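Local coordinates for ribosomal protein s2-related protein (Deinococcus radiodurans, PDB 2JH3) that binds a [4Fe-4S] cluster and, from its chelatase-like fold and family, may act as a sirohydrochlorin ferrochelatase, at residues 95-98 / 99-103. Sequence-based numbering, arbitrary orientation.
Sequences PVPT and GGVVR
Pro-97 and Gly-100 are the two ends of a type II beta turn, closed by a hydrogen bond from Gly-100 N to Pro-97 O (3.0 Å). Gly-99 takes the third position of the turn with phi 93°, where a beta carbon would collide with the carbonyl oxygen of Thr-98. Beside the turn, Val-96 packs against Val-101. From its CB, one branch, CG1, lies anti to the backbone N (chi1 177°) and reaches toward the residues that leave the turn, meeting Gly-100 CA and Val-101 CG2, each at 4.0 Å; the other branch, CG2, stands beside its own N. The Val-96 side chain also touches Tyr-112 and Arg-114. The two valine side chains cross at about a right angle, and Pro-97 CD adds a looser apolar touch, 4.4 Å from Val-101 CG2. At the two central positions of the turn, Thr-98 OG1 is hydrogen-bonded to Arg-114 NH1 and Gly-99 O to Arg-111 NE, while Val-101 begins strand 101-105, an edge strand, within this chain, of the N-terminal chelatase-like sheet, pairing with Tyr-112 of antiparallel strand 108-112. The reversal is thus closed by one backbone bond, with a small apolar contact beside it; glycine meets the backbone demand, and arginines bond the polar groups at its apex.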
loop_
_atom_site.group_PDB
_atom_site.type_symbol
_atom_site.label_atom_id
_atom_site.label_comp_id
_atom_site.label_asym_id
_atom_site.label_seq_id
_atom_site.Cartn_x
_atom_site.Cartn_y
_atom_site.Cartn_z
ATOM N N PRO A 95 -16.192 -23.422 30.231
ATOM C CA PRO A 95 -17.344 -24.087 29.677
ATOM C C PRO A 95 -18.553 -23.227 29.564
ATOM O O PRO A 95 -18.949 -22.606 30.527
ATOM C CB PRO A 95 -17.575 -25.221 30.688
ATOM C CG PRO A 95 -16.156 -25.690 30.901
ATOM C CD PRO A 95 -15.454 -24.347 31.143
ATOM N N VAL A 96 -19.098 -23.174 28.365
ATOM C CA VAL A 96 -20.387 -22.574 28.121
ATOM C C VAL A 96 -21.445 -23.702 28.132
ATOM O O VAL A 96 -21.380 -24.648 27.348
ATOM C CB VAL A 96 -20.443 -21.889 26.745
ATOM C CG1 VAL A 96 -21.838 -21.296 26.436
ATOM C CG2 VAL A 96 -19.360 -20.820 26.648
ATOM N N PRO A 97 -22.463 -23.564 28.975
ATOM C CA PRO A 97 -23.470 -24.612 29.092
ATOM C C PRO A 97 -24.456 -24.538 27.991
ATOM O O PRO A 97 -24.569 -23.502 27.347
ATOM C CB PRO A 97 -24.140 -24.257 30.400
ATOM C CG PRO A 97 -24.002 -22.777 30.477
ATOM C CD PRO A 97 -22.689 -22.469 29.931
ATOM N N THR A 98 -25.169 -25.631 27.748
ATOM C CA THR A 98 -26.251 -25.648 26.761
ATOM C C THR A 98 -27.163 -24.489 27.095
ATOM O O THR A 98 -27.404 -24.222 28.248
ATOM C CB THR A 98 -27.036 -26.995 26.829
ATOM O OG1 THR A 98 -26.137 -28.075 26.567
ATOM C CG2 THR A 98 -28.190 -27.059 25.849
ATOM N N GLY A 99 -27.605 -23.737 26.092
ATOM C CA GLY A 99 -28.448 -22.595 26.383
ATOM C C GLY A 99 -27.746 -21.241 26.568
ATOM O O GLY A 99 -28.424 -20.193 26.649
ATOM N N GLY A 100 -26.420 -21.259 26.704
ATOM C CA GLY A 100 -25.609 -20.052 26.575
ATOM C C GLY A 100 -25.317 -19.293 27.847
ATOM O O GLY A 100 -25.699 -19.682 28.906
ATOM N N VAL A 101 -24.499 -18.275 27.681
ATOM C CA VAL A 101 -24.127 -17.273 28.672
ATOM C C VAL A 101 -24.876 -15.983 28.306
ATOM O O VAL A 101 -24.804 -15.510 27.166
ATOM C CB VAL A 101 -22.638 -16.988 28.575
ATOM C CG1 VAL A 101 -22.245 -15.814 29.479
ATOM C CG2 VAL A 101 -21.860 -18.199 28.994
ATOM N N VAL A 102 -25.607 -15.449 29.278
ATOM C CA VAL A 102 -26.439 -14.288 29.070
ATOM C C VAL A 102 -25.809 -13.091 29.807
ATOM O O VAL A 102 -25.380 -13.235 30.957
ATOM C CB VAL A 102 -27.888 -14.558 29.566
ATOM C CG1 VAL A 102 -28.683 -13.262 29.602
ATOM C CG2 VAL A 102 -28.573 -15.545 28.677
ATOM N N ARG A 103 -25.708 -11.937 29.122
ATOM C CA ARG A 103 -25.141 -10.726 29.690
ATOM C C ARG A 103 -25.953 -9.502 29.216
ATOM O O ARG A 103 -26.550 -9.495 28.138
ATOM C CB ARG A 103 -23.673 -10.481 29.274
ATOM C CG ARG A 103 -22.652 -11.536 29.725
ATOM C CD ARG A 103 -22.279 -11.411 31.192
ATOM N NE ARG A 103 -21.331 -12.443 31.654
ATOM C CZ ARG A 103 -21.680 -13.599 32.206
ATOM N NH1 ARG A 103 -22.960 -13.919 32.395
ATOM N NH2 ARG A 103 -20.746 -14.434 32.600
#